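Local coordinates for ThiJ/PfpI family protein (Pseudomonas syringae pv. tomato, PDB 3EWN), which is of unknown function, but belongs to the DJ-1/PfpI family of the class I glutamine amidotransferase-like clan, at residues A[34-39]-A[64-69]; A[54-59]-A[70-75]. All blocks are in the same frame, centred on the assembly; numbering follows the deposited sequence.

Contact 1: residues A[34-39]-A[64-69]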
loop_
_atom_site.group_PDB
_atom_site.type_symbol
_atom_site.label_atom_id
_atom_site.label_comp_id
_atom_site.label_asym_id
_atom_site.label_seq_id
_atom_site.Cartn_x
_atom_site.Cartn_y
_atom_site.Cartn_z
HETATM N N MSE A 34 -8.284 3.593 10.298
HETATM C CA MSE A 34 -8.090 2.431 9.440
HETATM C C MSE A 34 -6.592 2.253 9.185
HETATM O O MSE A 34 -5.822 3.200 9.331
HETATM C CB MSE A 34 -8.802 2.637 8.108
HETATM C CG MSE A 34 -8.180 3.736 7.256
HETATM SE SE MSE A 34 -9.009 3.894 5.543
HETATM C CE MSE A 34 -8.191 5.524 4.982
ATOM N N THR A 35 -6.181 1.040 8.826
ATOM C CA THR A 35 -4.784 0.777 8.514
ATOM C C THR A 35 -4.753 1.099 7.029
ATOM O O THR A 35 -5.358 0.393 6.233
ATOM C CB THR A 35 -4.419 -0.707 8.755
ATOM O OG1 THR A 35 -4.597 -1.018 10.143
ATOM C CG2 THR A 35 -2.968 -0.973 8.366
ATOM N N VAL A 36 -4.053 2.162 6.652
ATOM C CA VAL A 36 -4.054 2.580 5.257
ATOM C C VAL A 36 -3.599 1.545 4.229
ATOM O O VAL A 36 -4.148 1.496 3.128
ATOM C CB VAL A 36 -3.276 3.917 5.072
ATOM C CG1 VAL A 36 -1.781 3.681 5.098
ATOM C CG2 VAL A 36 -3.712 4.592 3.783
HETATM N N MSE A 37 -2.625 0.706 4.570
HETATM C CA MSE A 37 -2.172 -0.313 3.621
HETATM C C MSE A 37 -3.345 -1.244 3.265
HETATM O O MSE A 37 -3.407 -1.794 2.166
HETATM C CB MSE A 37 -1.012 -1.121 4.223
HETATM C CG MSE A 37 -0.427 -2.198 3.307
HETATM SE SE MSE A 37 0.185 -1.617 1.566
HETATM C CE MSE A 37 -0.011 -3.281 0.663
ATOM N N ASP A 38 -4.274 -1.413 4.203
ATOM C CA ASP A 38 -5.441 -2.267 3.976
ATOM C C ASP A 38 -6.248 -1.758 2.798
ATOM O O ASP A 38 -6.842 -2.534 2.052
ATOM C CB ASP A 38 -6.343 -2.283 5.214
ATOM C CG ASP A 38 -5.760 -3.079 6.347
ATOM O OD1 ASP A 38 -4.547 -3.377 6.303
ATOM O OD2 ASP A 38 -6.519 -3.400 7.288
ATOM N N LEU A 39 -6.275 -0.439 2.653
ATOM C CA LEU A 39 -7.005 0.213 1.578
ATOM C C LEU A 39 -6.195 0.286 0.287
ATOM O O LEU A 39 -6.685 -0.069 -0.784
ATOM C CB LEU A 39 -7.384 1.636 2.000
ATOM C CG LEU A 39 -7.984 2.561 0.937
ATOM C CD1 LEU A 39 -9.389 2.104 0.593
ATOM C CD2 LEU A 39 -8.007 3.986 1.458
ATOM N N VAL A 64 -10.004 11.558 6.615
ATOM C CA VAL A 64 -9.915 10.584 7.697
ATOM C C VAL A 64 -8.442 10.250 7.896
ATOM O O VAL A 64 -7.710 10.048 6.928
ATOM C CB VAL A 64 -10.691 9.287 7.366
ATOM C CG1 VAL A 64 -12.180 9.590 7.271
ATOM C CG2 VAL A 64 -10.184 8.686 6.063
ATOM N N THR A 65 -8.006 10.214 9.150
ATOM C CA THR A 65 -6.611 9.924 9.453
ATOM C C THR A 65 -6.417 8.463 9.842
ATOM O O THR A 65 -7.108 7.951 10.723
ATOM C CB THR A 65 -6.097 10.823 10.593
ATOM O OG1 THR A 65 -6.282 12.200 10.231
ATOM C CG2 THR A 65 -4.617 10.558 10.845
ATOM N N SER A 66 -5.470 7.804 9.181
ATOM C CA SER A 66 -5.190 6.392 9.437
ATOM C C SER A 66 -4.561 6.153 10.802
ATOM O O SER A 66 -4.205 7.098 11.506
ATOM C CB SER A 66 -4.277 5.826 8.346
ATOM O OG SER A 66 -2.934 6.247 8.515
ATOM N N ASP A 67 -4.418 4.881 11.168
ATOM C CA ASP A 67 -3.846 4.533 12.461
ATOM C C ASP A 67 -2.372 4.906 12.571
ATOM O O ASP A 67 -1.786 4.829 13.656
ATOM C CB ASP A 67 -4.064 3.038 12.772
ATOM C CG ASP A 67 -3.396 2.102 11.771
ATOM O OD1 ASP A 67 -2.665 2.567 10.871
ATOM O OD2 ASP A 67 -3.608 0.874 11.903
ATOM N N ALA A 68 -1.780 5.329 11.457
ATOM C CA ALA A 68 -0.381 5.740 11.449
ATOM C C ALA A 68 -0.249 7.214 11.071
ATOM O O ALA A 68 0.848 7.686 10.766
ATOM C CB ALA A 68 0.426 4.875 10.481
ATOM N N GLY A 69 -1.374 7.927 11.066
ATOM C CA GLY A 69 -1.353 9.350 10.764
ATOM C C GLY A 69 -1.503 9.843 9.335
ATOM O O GLY A 69 -1.432 11.053 9.104
HETATM O O HOH W 1 -1.942 3.714 8.652
#

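Contact 2: residues A[54-59]-A[70-75]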
loop_
_atom_site.group_PDB
_atom_site.type_symbol
_atom_site.label_atom_id
_atom_site.label_comp_id
_atom_site.label_asym_id
_atom_site.label_seq_id
_atom_site.Cartn_x
_atom_site.Cartn_y
_atom_site.Cartn_z
ATOM N N ILE A 54 -13.904 4.285 -9.035
ATOM C CA ILE A 54 -13.686 3.950 -7.631
ATOM C C ILE A 54 -14.196 5.068 -6.729
ATOM O O ILE A 54 -13.893 6.243 -6.951
ATOM C CB ILE A 54 -12.187 3.735 -7.332
ATOM C CG1 ILE A 54 -11.650 2.570 -8.165
ATOM C CG2 ILE A 54 -11.987 3.450 -5.845
ATOM C CD1 ILE A 54 -10.145 2.392 -8.069
ATOM N N TYR A 55 -14.973 4.701 -5.718
ATOM C CA TYR A 55 -15.511 5.673 -4.775
ATOM C C TYR A 55 -14.900 5.435 -3.396
ATOM O O TYR A 55 -14.946 4.318 -2.880
ATOM C CB TYR A 55 -17.031 5.527 -4.686
ATOM C CG TYR A 55 -17.731 5.634 -6.021
ATOM C CD1 TYR A 55 -18.070 6.874 -6.555
ATOM C CD2 TYR A 55 -18.024 4.493 -6.766
ATOM C CE1 TYR A 55 -18.686 6.979 -7.806
ATOM C CE2 TYR A 55 -18.638 4.586 -8.020
ATOM C CZ TYR A 55 -18.965 5.832 -8.530
ATOM O OH TYR A 55 -19.565 5.933 -9.765
ATOM N N ILE A 56 -14.308 6.478 -2.817
ATOM C CA ILE A 56 -13.719 6.389 -1.483
ATOM C C ILE A 56 -14.833 6.917 -0.583
ATOM O O ILE A 56 -15.023 8.124 -0.455
ATOM C CB ILE A 56 -12.459 7.270 -1.381
ATOM C CG1 ILE A 56 -11.483 6.897 -2.504
ATOM C CG2 ILE A 56 -11.785 7.080 -0.029
ATOM C CD1 ILE A 56 -11.068 5.420 -2.514
ATOM N N VAL A 57 -15.574 5.991 0.024
ATOM C CA VAL A 57 -16.735 6.324 0.842
ATOM C C VAL A 57 -16.528 6.423 2.344
ATOM O O VAL A 57 -15.908 5.556 2.956
ATOM C CB VAL A 57 -17.855 5.295 0.598
ATOM C CG1 VAL A 57 -19.150 5.769 1.231
ATOM C CG2 VAL A 57 -18.031 5.068 -0.890
ATOM N N ALA A 58 -17.090 7.474 2.932
ATOM C CA ALA A 58 -16.998 7.695 4.372
ATOM C C ALA A 58 -18.283 8.333 4.888
ATOM O O ALA A 58 -19.138 8.745 4.104
ATOM C CB ALA A 58 -15.809 8.591 4.689
ATOM N N LYS A 59 -18.413 8.413 6.208
ATOM C CA LYS A 59 -19.595 9.003 6.834
ATOM C C LYS A 59 -19.774 10.447 6.361
ATOM O O LYS A 59 -20.897 10.939 6.232
ATOM C CB LYS A 59 -19.454 8.948 8.359
ATOM C CG LYS A 59 -20.751 9.133 9.136
ATOM C CD LYS A 59 -20.563 8.760 10.603
ATOM C CE LYS A 59 -21.875 8.845 11.368
ATOM N NZ LYS A 59 -21.736 8.397 12.781
ATOM N N LEU A 70 -1.711 8.949 8.372
ATOM C CA LEU A 70 -1.861 9.384 6.985
ATOM C C LEU A 70 -3.325 9.707 6.719
ATOM O O LEU A 70 -4.198 8.866 6.925
ATOM C CB LEU A 70 -1.385 8.299 6.018
ATOM C CG LEU A 70 -1.256 8.725 4.551
ATOM C CD1 LEU A 70 -0.254 9.865 4.426
ATOM C CD2 LEU A 70 -0.804 7.538 3.710
ATOM N N ALA A 71 -3.591 10.928 6.264
ATOM C CA ALA A 71 -4.960 11.361 6.003
ATOM C C ALA A 71 -5.380 11.213 4.543
ATOM O O ALA A 71 -4.666 11.632 3.631
ATOM C CB ALA A 71 -5.141 12.811 6.456
ATOM N N ILE A 72 -6.555 10.622 4.344
ATOM C CA ILE A 72 -7.126 10.390 3.020
ATOM C C ILE A 72 -8.426 11.184 2.874
ATOM O O ILE A 72 -9.201 11.283 3.823
ATOM C CB ILE A 72 -7.430 8.882 2.817
ATOM C CG1 ILE A 72 -6.132 8.114 2.557
ATOM C CG2 ILE A 72 -8.404 8.685 1.664
ATOM C CD1 ILE A 72 -5.178 8.080 3.726
ATOM N N VAL A 73 -8.664 11.749 1.693
ATOM C CA VAL A 73 -9.880 12.526 1.464
ATOM C C VAL A 73 -10.954 11.682 0.780
ATOM O O VAL A 73 -10.748 11.180 -0.321
ATOM C CB VAL A 73 -9.614 13.762 0.573
ATOM C CG1 VAL A 73 -10.870 14.629 0.516
ATOM C CG2 VAL A 73 -8.437 14.565 1.118
ATOM N N PRO A 74 -12.111 11.504 1.434
ATOM C CA PRO A 74 -13.191 10.709 0.838
ATOM C C PRO A 74 -13.728 11.413 -0.405
ATOM O O PRO A 74 -13.588 12.629 -0.535
ATOM C CB PRO A 74 -14.245 10.659 1.945
ATOM C CG PRO A 74 -13.452 10.864 3.206
ATOM C CD PRO A 74 -12.449 11.912 2.808
ATOM N N THR A 75 -14.346 10.658 -1.309
ATOM C CA THR A 75 -14.912 11.247 -2.520
ATOM C C THR A 75 -16.417 11.015 -2.579
ATOM O O THR A 75 -17.090 11.459 -3.511
ATOM C CB THR A 75 -14.272 10.673 -3.799
ATOM O OG1 THR A 75 -14.436 9.251 -3.827
ATOM C CG2 THR A 75 -12.793 11.029 -3.857
HETATM O O HOH W 2 -12.697 8.667 -6.106
#

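Contact 1: residues A[34-39]-A[64-69]
D67 places CG between its own backbone N and carbonyl carbon (chi1 62°), and T35 holds OG1 beside its backbone N (chi1 -62°). These torsions bring carboxylate and hydroxyl together. T35 OG1 donates to D67 OD2 at 2.8 Å. It arrives from above the carboxylate plane, 38° out of it. The same hydroxyl also hydrogen-bonds a glycerol that is probably a crystallisation additive. Next to this pair the backbones join. D67 N gives a hydrogen bond to M34 O at 2.9 Å, and S66 CB lies 3.2 Å from that M34 O.

A water holds the other carboxylate oxygen. It donates to D67 OD1 at 2.6 Å and accepts from V36 N at 3.3 Å. It is also hydrogen-bonded to S66 OG at 2.7 Å. S66 OG bonds L70 N as well. The carboxylate is therefore gripped at both oxygens, which should restrict its rotation.

Apolar contact adds to this. M34, a selenomethionine, is extended beyond CG, and its methyl CE meets V64 CG2 at 3.9 Å with the two side chains crossing at about a right angle. V36 CB sits against S66 CB, and both M34 and V36 also pack on I72.

S66 to G69 form a type I turn with D67 at its second position. The turn is part of the hairpin connection between strands 64-65 and 71-73, docked on the loop that leads into helix 36-46 of the DJ-1/PfpI alpha/beta fold.

Contact 2: residues A[54-59]-A[70-75]
T75 reaches the backbone of I56 twice, once with its own N and once with its hydroxyl. Its chi1 of 58° puts OG1 between its backbone N and carbonyl carbon, on the side of strand 53-58. There OG1 accepts the N-H of I56 at 3.0 Å, in a nearly straight bond. T75 N in turn donates to I56 O at 2.8 Å and lies in the carbonyl plane. A water bridges T75 OG1 and I54 O. It donates to I54 O at 2.8 Å and is hydrogen-bonded to T75 OG1 at 2.9 Å.

I56 CB is directed at 70-75, while the outer part of the side chain bends off. With chi1 at -54°, CG2 is opposite the backbone N and makes the apolar contacts: it lies 4.0 Å from P74 CA and 4.1 Å from I72 CG2. I56 and I72 meet at about a right angle. I56 CB rests 3.7 Å from T75 OG1, and I56 CG1 also lies by that hydroxyl. Further along, the methyl of A58 lies against the proline ring, with A58 CB 3.6 Å from P74 CG. L70 of the second subunit packs on both I56 and I72.

Residues 54-58 and 72-75 head in directions 107° apart, so they do not pair as a regular ladder. The chain is turning here toward strand 76-77, a parallel neighbour of strand 53-58. T75 OG1 probably takes the place a strand carbonyl would fill; backbone pairing of I56 with A76 follows directly. The N-H and C=O of the buried I56 are thus both satisfied.

From the N terminus the segments come in the order 34-39, 54-59, 64-69, 70-75. Contact 1 closes a loop that holds most of helix 36-46 and strand 53-58. Contact 2 closes a shorter one that holds the hairpin strand 64-65. The segments alternate, so the two loops cross. The centres of the contacts lie about 11 Å apart. They meet in the two-stranded hairpin, where V64 O and I72 N are 2.9 Å apart, a probable hydrogen bond, and V36 packs on I72. Together they tie the hairpin to the start of helix 36-46 and to strand 53-58 of the main sheet. Both touch the second subunit, whose strand pairs antiparallel with A71 and V73.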